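Local coordinates for oxalate biosynthetic component 1 (PDB 5IKY), which probably makes oxalate as a bifunctional enzyme, pairing a serine hydrolase of the alpha/beta-hydrolase type with an additional lyase activity, at residues Leu971-Asp983 and Asp997-Tyr1009. Residues are numbered along the deposited sequence; the frame is centred on the assembly and turned at random.
Sequences LVSFGSAADIHLD and DVRSLAGTTSRHY
The turn that follows strand 969-976 runs against helix 998-1002 and the loop after it, Ala977 CA coming within 3.9 Å of Ser1000 CA, while Asp979 CA lies 5.1 Å from Thr1004 CA. Two hydrogen bonds cross the contact, and both end on the carboxylate of Asp979. Thr1005 N donates to Asp979 OD1 over 2.7 Å on the syn lone pair, with a bent N-H...O angle of 145°. Thr1005 OG1 reaches Asp979 OD2, also at 2.7 Å, but 37° out of the carboxylate plane. The threonine hydroxyl lies between its own backbone N and carbonyl carbon (chi1 61°), which lets one residue grip both oxygens. Between these segments the chain passes through strand 988-992, which lies beside 969-976 and parallel to it in the mixed central sheet of the alpha/beta-hydrolase domain; the contact thus joins loops beyond the C-terminal ends of neighbouring strands. Close backbone approach marks Gly1003: its CA makes a CH...O contact with Ala977 O at 3.4 Å. Gly1003 O in turn accepts from Asn860, whose OD1 takes the N-H of Asp979. Thr1004 CG2 presses on Ser976 O at 3.3 Å, its hydroxyl being turned back to Ser1000 O. Asp997 caps the helix through Ser1000 N and also accepts from Ser1000 OG, with Tyr1074 and His1069 as further partners. Tyr1009 OH and Ala978 O share a water, each 3.0 Å from it; Ala978 O is the acceptor.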
loop_
_atom_site.group_PDB
_atom_site.type_symbol
_atom_site.label_atom_id
_atom_site.label_comp_id
_atom_site.label_asym_id
_atom_site.label_seq_id
_atom_site.Cartn_x
_atom_site.Cartn_y
_atom_site.Cartn_z
ATOM N N LEU A 971 -9.216 11.541 -29.337
ATOM C CA LEU A 971 -8.653 10.303 -28.810
ATOM C C LEU A 971 -9.147 9.970 -27.405
ATOM O O LEU A 971 -9.060 10.790 -26.492
ATOM C CB LEU A 971 -7.128 10.385 -28.801
ATOM C CG LEU A 971 -6.381 9.370 -29.662
ATOM C CD1 LEU A 971 -4.893 9.652 -29.600
ATOM C CD2 LEU A 971 -6.684 7.955 -29.198
ATOM N N VAL A 972 -9.660 8.756 -27.240
ATOM C CA VAL A 972 -10.021 8.250 -25.923
ATOM C C VAL A 972 -9.210 6.992 -25.629
ATOM O O VAL A 972 -9.385 5.963 -26.282
ATOM C CB VAL A 972 -11.523 7.933 -25.815
ATOM C CG1 VAL A 972 -11.845 7.376 -24.436
ATOM C CG2 VAL A 972 -12.353 9.176 -26.105
ATOM N N SER A 973 -8.320 7.081 -24.648
ATOM C CA SER A 973 -7.404 5.987 -24.350
ATOM C C SER A 973 -7.710 5.331 -23.007
ATOM O O SER A 973 -7.738 5.994 -21.970
ATOM C CB SER A 973 -5.956 6.491 -24.368
ATOM O OG SER A 973 -5.037 5.434 -24.149
ATOM N N PHE A 974 -7.944 4.022 -23.036
ATOM C CA PHE A 974 -8.123 3.245 -21.815
ATOM C C PHE A 974 -6.869 2.430 -21.533
ATOM O O PHE A 974 -6.501 1.546 -22.309
ATOM C CB PHE A 974 -9.343 2.327 -21.924
ATOM C CG PHE A 974 -10.652 3.061 -21.969
ATOM C CD1 PHE A 974 -11.227 3.409 -23.182
ATOM C CD2 PHE A 974 -11.308 3.404 -20.799
ATOM C CE1 PHE A 974 -12.432 4.084 -23.225
ATOM C CE2 PHE A 974 -12.512 4.081 -20.835
ATOM C CZ PHE A 974 -13.076 4.422 -22.050
ATOM N N GLY A 975 -6.213 2.734 -20.418
ATOM C CA GLY A 975 -4.966 2.083 -20.071
ATOM C C GLY A 975 -3.848 2.500 -21.006
ATOM O O GLY A 975 -3.372 1.702 -21.813
ATOM N N SER A 976 -3.432 3.757 -20.903
ATOM C CA SER A 976 -2.333 4.264 -21.716
ATOM C C SER A 976 -1.004 3.682 -21.246
ATOM O O SER A 976 -0.544 3.974 -20.142
ATOM C CB SER A 976 -2.290 5.792 -21.672
ATOM O OG SER A 976 -3.497 6.345 -22.159
ATOM N N ALA A 977 -0.396 2.857 -22.091
ATOM C CA ALA A 977 0.835 2.158 -21.739
ATOM C C ALA A 977 2.071 2.899 -22.243
ATOM O O ALA A 977 3.181 2.366 -22.219
ATOM C CB ALA A 977 0.808 0.742 -22.287
ATOM N N ALA A 978 1.868 4.130 -22.699
ATOM C CA ALA A 978 2.962 4.966 -23.174
ATOM C C ALA A 978 2.724 6.409 -22.756
ATOM O O ALA A 978 1.582 6.819 -22.549
ATOM C CB ALA A 978 3.105 4.859 -24.687
ATOM N N ASP A 979 3.803 7.175 -22.626
ATOM C CA ASP A 979 3.697 8.571 -22.226
ATOM C C ASP A 979 2.987 9.404 -23.282
ATOM O O ASP A 979 3.176 9.201 -24.482
ATOM C CB ASP A 979 5.082 9.164 -21.955
ATOM C CG ASP A 979 5.666 8.706 -20.635
ATOM O OD1 ASP A 979 4.888 8.311 -19.741
ATOM O OD2 ASP A 979 6.905 8.755 -20.487
ATOM N N ILE A 980 2.160 10.337 -22.825
ATOM C CA ILE A 980 1.542 11.307 -23.716
ATOM C C ILE A 980 2.382 12.573 -23.735
ATOM O O ILE A 980 2.424 13.318 -22.754
ATOM C CB ILE A 980 0.106 11.650 -23.292
ATOM C CG1 ILE A 980 -0.765 10.392 -23.281
ATOM C CG2 ILE A 980 -0.483 12.699 -24.224
ATOM C CD1 ILE A 980 -2.192 10.645 -22.851
ATOM N N HIS A 981 3.067 12.806 -24.848
ATOM C CA HIS A 981 3.905 13.987 -24.985
ATOM C C HIS A 981 3.029 15.225 -25.108
ATOM O O HIS A 981 2.543 15.556 -26.190
ATOM C CB HIS A 981 4.830 13.848 -26.189
ATOM C CG HIS A 981 5.657 12.601 -26.169
ATOM N ND1 HIS A 981 6.956 12.576 -25.707
ATOM C CD2 HIS A 981 5.366 11.332 -26.541
ATOM C CE1 HIS A 981 7.430 11.346 -25.802
ATOM N NE2 HIS A 981 6.485 10.572 -26.304
ATOM N N LEU A 982 2.834 15.896 -23.980
ATOM C CA LEU A 982 1.897 17.006 -23.875
ATOM C C LEU A 982 2.270 18.192 -24.763
ATOM O O LEU A 982 1.395 18.902 -25.255
ATOM C CB LEU A 982 1.797 17.454 -22.414
ATOM C CG LEU A 982 0.831 18.591 -22.082
ATOM C CD1 LEU A 982 -0.553 18.298 -22.635
ATOM C CD2 LEU A 982 0.775 18.802 -20.580
ATOM N N ASP A 983 3.566 18.394 -24.979
ATOM C CA ASP A 983 4.042 19.569 -25.708
ATOM C C ASP A 983 4.234 19.326 -27.205
ATOM O O ASP A 983 4.776 20.179 -27.908
ATOM C CB ASP A 983 5.356 20.066 -25.099
ATOM C CG ASP A 983 5.172 20.647 -23.711
ATOM O OD1 ASP A 983 4.060 21.136 -23.415
ATOM O OD2 ASP A 983 6.136 20.616 -22.918
ATOM N N ASP A 997 -2.982 -0.967 -12.922
ATOM C CA ASP A 997 -2.574 -1.372 -14.260
ATOM C C ASP A 997 -1.054 -1.311 -14.333
ATOM O O ASP A 997 -0.484 -0.341 -14.835
ATOM C CB ASP A 997 -3.212 -0.481 -15.327
ATOM C CG ASP A 997 -3.078 -1.055 -16.723
ATOM O OD1 ASP A 997 -2.237 -1.956 -16.927
ATOM O OD2 ASP A 997 -3.809 -0.595 -17.626
ATOM N N VAL A 998 -0.407 -2.356 -13.827
ATOM C CA VAL A 998 1.040 -2.362 -13.677
ATOM C C VAL A 998 1.765 -2.341 -15.023
ATOM O O VAL A 998 2.874 -1.819 -15.124
ATOM C CB VAL A 998 1.509 -3.582 -12.853
ATOM C CG1 VAL A 998 0.976 -3.491 -11.436
ATOM C CG2 VAL A 998 1.070 -4.882 -13.513
ATOM N N ARG A 999 1.138 -2.890 -16.059
ATOM C CA ARG A 999 1.762 -2.901 -17.377
ATOM C C ARG A 999 1.721 -1.509 -17.996
ATOM O O ARG A 999 2.672 -1.095 -18.665
ATOM C CB ARG A 999 1.092 -3.914 -18.303
ATOM C CG ARG A 999 1.984 -4.326 -19.466
ATOM C CD ARG A 999 1.266 -5.205 -20.477
ATOM N NE ARG A 999 2.141 -5.534 -21.600
ATOM C CZ ARG A 999 1.717 -5.875 -22.812
ATOM N NH1 ARG A 999 0.419 -5.935 -23.071
ATOM N NH2 ARG A 999 2.594 -6.156 -23.766
ATOM N N SER A 1000 0.625 -0.788 -17.767
ATOM C CA SER A 1000 0.531 0.601 -18.197
ATOM C C SER A 1000 1.432 1.492 -17.352
ATOM O O SER A 1000 2.035 2.434 -17.863
ATOM C CB SER A 1000 -0.910 1.099 -18.125
ATOM O OG SER A 1000 -1.726 0.452 -19.086
ATOM N N LEU A 1001 1.514 1.193 -16.058
ATOM C CA LEU A 1001 2.381 1.946 -15.159
ATOM C C LEU A 1001 3.844 1.801 -15.555
ATOM O O LEU A 1001 4.571 2.787 -15.641
ATOM C CB LEU A 1001 2.188 1.496 -13.713
ATOM C CG LEU A 1001 1.305 2.392 -12.845
ATOM C CD1 LEU A 1001 1.361 1.935 -11.404
ATOM C CD2 LEU A 1001 1.734 3.841 -12.959
ATOM N N ALA A 1002 4.264 0.563 -15.801
ATOM C CA ALA A 1002 5.645 0.280 -16.183
ATOM C C ALA A 1002 6.015 0.951 -17.504
ATOM O O ALA A 1002 7.187 1.215 -17.769
ATOM C CB ALA A 1002 5.869 -1.224 -16.277
ATOM N N GLY A 1003 5.010 1.229 -18.327
ATOM C CA GLY A 1003 5.238 1.830 -19.628
ATOM C C GLY A 1003 5.134 3.344 -19.630
ATOM O O GLY A 1003 5.338 3.980 -20.662
ATOM N N THR A 1004 4.819 3.923 -18.474
ATOM C CA THR A 1004 4.629 5.368 -18.377
ATOM C C THR A 1004 5.501 5.989 -17.293
ATOM O O THR A 1004 6.106 5.281 -16.488
ATOM C CB THR A 1004 3.161 5.723 -18.094
ATOM O OG1 THR A 1004 2.690 4.957 -16.977
ATOM C CG2 THR A 1004 2.301 5.418 -19.308
ATOM N N THR A 1005 5.563 7.317 -17.278
ATOM C CA THR A 1005 6.390 8.032 -16.310
ATOM C C THR A 1005 5.624 9.157 -15.622
ATOM O O THR A 1005 6.181 9.879 -14.797
ATOM C CB THR A 1005 7.654 8.627 -16.970
ATOM O OG1 THR A 1005 7.271 9.564 -17.986
ATOM C CG2 THR A 1005 8.510 7.530 -17.589
ATOM N N SER A 1006 4.349 9.306 -15.966
ATOM C CA SER A 1006 3.511 10.337 -15.363
ATOM C C SER A 1006 3.237 10.021 -13.897
ATOM O O SER A 1006 2.935 8.880 -13.551
ATOM C CB SER A 1006 2.192 10.476 -16.130
ATOM O OG SER A 1006 1.380 11.499 -15.579
ATOM N N ARG A 1007 3.341 11.034 -13.042
ATOM C CA ARG A 1007 3.113 10.853 -11.610
ATOM C C ARG A 1007 1.625 10.803 -11.263
ATOM O O ARG A 1007 1.250 10.386 -10.165
ATOM C CB ARG A 1007 3.790 11.971 -10.815
ATOM C CG ARG A 1007 5.303 12.007 -10.939
ATOM C CD ARG A 1007 5.892 13.099 -10.059
ATOM N NE ARG A 1007 7.345 13.182 -10.178
ATOM C CZ ARG A 1007 8.198 12.570 -9.363
ATOM N NH1 ARG A 1007 7.745 11.827 -8.362
ATOM N NH2 ARG A 1007 9.505 12.703 -9.547
ATOM N N HIS A 1008 0.784 11.226 -12.202
ATOM C CA HIS A 1008 -0.660 11.267 -11.984
ATOM C C HIS A 1008 -1.268 9.878 -11.798
ATOM O O HIS A 1008 -2.318 9.732 -11.172
ATOM C CB HIS A 1008 -1.352 11.981 -13.150
ATOM C CG HIS A 1008 -1.084 13.453 -13.204
ATOM N ND1 HIS A 1008 -1.487 14.319 -12.210
ATOM C CD2 HIS A 1008 -0.461 14.213 -14.135
ATOM C CE1 HIS A 1008 -1.119 15.548 -12.524
ATOM N NE2 HIS A 1008 -0.495 15.511 -13.689
ATOM N N TYR A 1009 -0.606 8.860 -12.339
ATOM C CA TYR A 1009 -1.103 7.488 -12.259
ATOM C C TYR A 1009 -0.856 6.860 -10.889
ATOM O O TYR A 1009 -1.382 5.788 -10.588
ATOM C CB TYR A 1009 -0.454 6.615 -13.336
ATOM C CG TYR A 1009 -0.752 7.025 -14.762
ATOM C CD1 TYR A 1009 -1.901 7.736 -15.082
ATOM C CD2 TYR A 1009 0.117 6.687 -15.792
ATOM C CE1 TYR A 1009 -2.171 8.107 -16.388
ATOM C CE2 TYR A 1009 -0.144 7.050 -17.097
ATOM C CZ TYR A 1009 -1.286 7.760 -17.390
ATOM O OH TYR A 1009 -1.538 8.121 -18.691
HETATM O O HOH W 1 0.833 8.746 -20.349
#